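PDB 3R6A: uncharacterized protein from Methanosarcina mazei, which is of unknown function but belongs to the glyoxalase/bleomycin resistance protein/dioxygenase superfamily. Local coordinates for residues I38-V43 with K62-T67; V105-S108 with V112-Y115. All coordinates share one frame; numbering follows the deposited sequence.

Interaction 1 of 2, residues I38-V43 with K62-T67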
# COMPACT_ATOMS: atom_id res chain seq x y z
N ILE B 38 -19.50 -1.70 4.66
CA ILE B 38 -18.98 -2.92 4.07
C ILE B 38 -19.75 -4.15 4.54
O ILE B 38 -20.43 -4.11 5.57
CB ILE B 38 -17.48 -3.13 4.41
CG1 ILE B 38 -17.29 -3.19 5.92
CG2 ILE B 38 -16.66 -2.00 3.80
CD1 ILE B 38 -15.88 -3.60 6.34
N PRO B 39 -19.66 -5.26 3.79
CA PRO B 39 -20.36 -6.50 4.13
C PRO B 39 -19.76 -7.31 5.28
O PRO B 39 -20.49 -7.92 6.06
CB PRO B 39 -20.34 -7.27 2.81
CG PRO B 39 -19.02 -6.87 2.23
CD PRO B 39 -18.99 -5.37 2.48
N GLN B 40 -18.43 -7.33 5.40
CA GLN B 40 -17.77 -8.10 6.46
C GLN B 40 -18.13 -7.61 7.86
O GLN B 40 -18.17 -6.41 8.13
CB GLN B 40 -16.25 -8.05 6.32
CG GLN B 40 -15.69 -8.66 5.04
CD GLN B 40 -15.90 -7.78 3.83
OE1 GLN B 40 -16.04 -6.56 3.95
NE2 GLN B 40 -15.92 -8.39 2.65
N THR B 41 -18.38 -8.56 8.76
CA THR B 41 -18.71 -8.24 10.14
C THR B 41 -17.44 -8.31 10.98
O THR B 41 -16.51 -9.04 10.66
CB THR B 41 -19.75 -9.24 10.70
OG1 THR B 41 -20.04 -8.92 12.07
CG2 THR B 41 -19.22 -10.67 10.62
N GLY B 42 -17.39 -7.52 12.05
CA GLY B 42 -16.21 -7.53 12.91
C GLY B 42 -15.01 -6.83 12.31
O GLY B 42 -13.89 -6.97 12.80
N VAL B 43 -15.23 -6.08 11.24
CA VAL B 43 -14.16 -5.34 10.59
C VAL B 43 -14.69 -3.96 10.22
O VAL B 43 -15.81 -3.84 9.73
CB VAL B 43 -13.68 -6.06 9.30
CG1 VAL B 43 -12.63 -5.22 8.60
CG2 VAL B 43 -13.09 -7.41 9.66
N LYS B 62 -6.82 -11.38 9.92
CA LYS B 62 -5.99 -12.37 9.24
C LYS B 62 -6.23 -12.51 7.73
O LYS B 62 -5.30 -12.33 6.94
CB LYS B 62 -6.13 -13.74 9.92
CG LYS B 62 -5.08 -14.74 9.45
CD LYS B 62 -5.15 -16.06 10.22
CE LYS B 62 -6.38 -16.88 9.86
NZ LYS B 62 -6.31 -18.26 10.45
N PRO B 63 -7.46 -12.82 7.31
CA PRO B 63 -7.73 -12.97 5.88
C PRO B 63 -7.51 -11.70 5.06
O PRO B 63 -7.18 -11.77 3.87
CB PRO B 63 -9.19 -13.44 5.86
CG PRO B 63 -9.77 -12.78 7.06
CD PRO B 63 -8.70 -13.00 8.10
N PHE B 64 -7.70 -10.54 5.69
CA PHE B 64 -7.51 -9.27 5.00
C PHE B 64 -6.04 -8.98 4.71
O PHE B 64 -5.72 -8.27 3.75
CB PHE B 64 -8.10 -8.13 5.84
CG PHE B 64 -9.60 -8.15 5.90
CD1 PHE B 64 -10.36 -7.58 4.88
CD2 PHE B 64 -10.26 -8.79 6.94
CE1 PHE B 64 -11.75 -7.65 4.89
CE2 PHE B 64 -11.65 -8.87 6.97
CZ PHE B 64 -12.40 -8.30 5.95
N ARG B 65 -5.16 -9.54 5.52
CA ARG B 65 -3.73 -9.32 5.34
C ARG B 65 -3.15 -9.99 4.11
O ARG B 65 -2.03 -9.68 3.70
CB ARG B 65 -2.96 -9.78 6.59
CG ARG B 65 -3.07 -8.84 7.77
CD ARG B 65 -2.32 -9.41 8.96
NE ARG B 65 -2.24 -8.48 10.08
CZ ARG B 65 -1.46 -7.41 10.10
NH1 ARG B 65 -0.68 -7.12 9.07
NH2 ARG B 65 -1.44 -6.62 11.17
N ASN B 66 -3.90 -10.90 3.50
CA ASN B 66 -3.39 -11.58 2.32
C ASN B 66 -3.43 -10.70 1.07
O ASN B 66 -2.83 -11.03 0.05
CB ASN B 66 -4.16 -12.88 2.07
CG ASN B 66 -3.93 -13.90 3.17
OD1 ASN B 66 -2.80 -14.11 3.60
ND2 ASN B 66 -5.00 -14.53 3.62
N THR B 67 -4.15 -9.59 1.16
CA THR B 67 -4.26 -8.66 0.03
C THR B 67 -3.18 -7.59 0.18
O THR B 67 -3.15 -6.87 1.18
CB THR B 67 -5.65 -8.01 -0.02
OG1 THR B 67 -6.64 -9.02 -0.21
CG2 THR B 67 -5.73 -7.01 -1.17
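With chi1 at -70°, Phe64 swings its ring anti to its own carbonyl carbon and out toward Gln40 and Val43, while chi1 of -62° followed by a bend at chi2 brings the CG methylene of Gln40 to the far end of that ring. A single aromatic side chain thus bridges two loops whose backbones stay well apart: the closest pair of CA atoms, Val43 and Phe64, is separated by 9.5 Å. Gln40 comes in at the edge, its CG 3.4 Å from Phe64 CZ and its CB near the ring plane. The terminal amide stands almost perpendicular to the ring, 88° between planes; the aliphatic part of Gln40 does the touching. The Val43 and Phe64 side chains meet from opposite directions; CG1 of Val43 sits 4.0 Å above the plane of the Phe64 ring, displaced toward the rim, and its CG2 reaches Phe64 CE2 at 3.4 Å. No hydrogen bond crosses; the packing is apolar. The Phe64 side chain also touches Tyr13 of strand 5-14, and the backbone O of Phe64 accepts a hydrogen bond from Arg11 NH2 on that strand. The contact ties the loop entering strand 44-48 to the segment between helix 58-61 and strand 69-73.

Interaction 2 of 2, residues V105-S108 with V112-Y115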
# COMPACT_ATOMS: atom_id res chain seq x y z
N VAL B 105 -7.96 -10.38 -6.97
CA VAL B 105 -7.22 -11.05 -8.03
C VAL B 105 -5.83 -11.49 -7.63
O VAL B 105 -5.13 -10.78 -6.92
CB VAL B 105 -7.09 -10.10 -9.24
CG1 VAL B 105 -6.30 -10.77 -10.36
CG2 VAL B 105 -8.47 -9.68 -9.72
N ARG B 106 -5.42 -12.66 -8.11
CA ARG B 106 -4.07 -13.14 -7.86
C ARG B 106 -3.31 -12.95 -9.16
O ARG B 106 -3.58 -13.63 -10.15
CB ARG B 106 -4.04 -14.62 -7.46
CG ARG B 106 -2.62 -15.14 -7.20
CD ARG B 106 -2.61 -16.63 -6.85
NE ARG B 106 -1.28 -17.11 -6.45
CZ ARG B 106 -0.28 -17.39 -7.28
NH1 ARG B 106 -0.44 -17.25 -8.59
NH2 ARG B 106 0.88 -17.80 -6.80
N HIS B 107 -2.37 -12.01 -9.17
CA HIS B 107 -1.56 -11.75 -10.35
C HIS B 107 -0.63 -12.95 -10.56
O HIS B 107 -0.34 -13.68 -9.62
CB HIS B 107 -0.73 -10.49 -10.15
CG HIS B 107 -1.53 -9.22 -10.14
ND1 HIS B 107 -0.98 -8.00 -9.81
CD2 HIS B 107 -2.82 -8.98 -10.44
CE1 HIS B 107 -1.90 -7.06 -9.91
NE2 HIS B 107 -3.03 -7.63 -10.29
N SER B 108 -0.17 -13.12 -11.79
CA SER B 108 0.74 -14.22 -12.12
C SER B 108 1.95 -14.25 -11.18
O SER B 108 2.41 -15.33 -10.80
CB SER B 108 1.22 -14.08 -13.57
OG SER B 108 2.10 -15.14 -13.91
N VAL B 112 -1.61 -10.47 -4.53
CA VAL B 112 -3.07 -10.50 -4.39
C VAL B 112 -3.53 -9.05 -4.26
O VAL B 112 -3.16 -8.35 -3.33
CB VAL B 112 -3.50 -11.29 -3.14
CG1 VAL B 112 -5.01 -11.21 -2.98
CG2 VAL B 112 -3.05 -12.74 -3.28
N ILE B 113 -4.35 -8.62 -5.21
CA ILE B 113 -4.84 -7.24 -5.24
C ILE B 113 -6.35 -7.15 -5.25
O ILE B 113 -7.03 -7.94 -5.93
CB ILE B 113 -4.31 -6.52 -6.49
CG1 ILE B 113 -2.77 -6.53 -6.50
CG2 ILE B 113 -4.88 -5.09 -6.55
CD1 ILE B 113 -2.12 -5.71 -5.40
N GLU B 114 -6.89 -6.20 -4.50
CA GLU B 114 -8.33 -5.99 -4.49
C GLU B 114 -8.63 -4.84 -5.45
O GLU B 114 -8.06 -3.76 -5.32
CB GLU B 114 -8.83 -5.61 -3.09
CG GLU B 114 -10.29 -5.22 -3.08
CD GLU B 114 -10.74 -4.69 -1.73
OE1 GLU B 114 -9.96 -3.94 -1.10
OE2 GLU B 114 -11.88 -5.00 -1.32
N TYR B 115 -9.48 -5.10 -6.44
CA TYR B 115 -9.87 -4.07 -7.40
C TYR B 115 -11.26 -3.58 -7.01
O TYR B 115 -12.18 -4.38 -6.82
CB TYR B 115 -9.91 -4.66 -8.82
CG TYR B 115 -8.54 -4.91 -9.40
CD1 TYR B 115 -7.98 -4.03 -10.33
CD2 TYR B 115 -7.79 -6.02 -9.02
CE1 TYR B 115 -6.73 -4.26 -10.88
CE2 TYR B 115 -6.52 -6.26 -9.56
CZ TYR B 115 -6.00 -5.37 -10.49
OH TYR B 115 -4.77 -5.62 -11.06
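Tyr115 reaches back along the hairpin to His107, and its side chain can be traced outward atom by atom. From CB, chi1 of -74° sets the ring anti to the carbonyl carbon of Tyr115, and the ring crosses Val105 obliquely: CD2 lies 3.8 Å from Val105 CG2, and CE2 is 3.9 Å from Val105 CB. Further out, CZ comes within 3.7 Å of His107 NE2. At the tip, OH and His107 NE2 form a 2.8 Å hydrogen bond in which either may be the donor, the two rings meeting edge to edge here. Both residues belong to, or directly follow, the strands of an antiparallel beta hairpin, 100-106 and 112-118, part of the mixed sheet of this glyoxalase-superfamily fold. Val105 and Ile113 are a hydrogen-bonded pair, with Val105 N to Ile113 O at 2.8 Å and Ile113 N to Val105 O at 2.9 Å; Arg106 and Val112 follow as a non-hydrogen-bonded pair with side chains on the other face. Ile113 shares a face with Val105, and its CG1 packs against His107 CE1 at 3.6 Å. The imidazole is gripped at both nitrogens, since ND1 is hydrogen-bonded to Tyr24 OH of the second subunit, and Phe23 of that subunit meets the ring edge to face. Leu83 of helix 76-84 touches Val105, His107 and Tyr115.

Overall arrangement
Interactions 1 and 2 come in series along the chain, the first closing before the second opens, with centres about 15 Å apart. Strand 69-73 connects them: it begins just after 62-67 and lies in the mixed sheet between strands 5-14 and 112-118. They also meet where Thr67 CG2 packs over the backbone of strand 112-118, 3.6 Å from Val112 O. Arg11 of strand 5-14 serves both, donating to the Phe64 carbonyl and forming a salt bridge with Glu114. Interaction 1 thus joins two loops beside strand 5-14, an interior strand of the sheet, whereas 105-108 with 112-115 lies at the end of the hairpin, where His107 just follows strand 100-106 and links the hairpin to the second subunit.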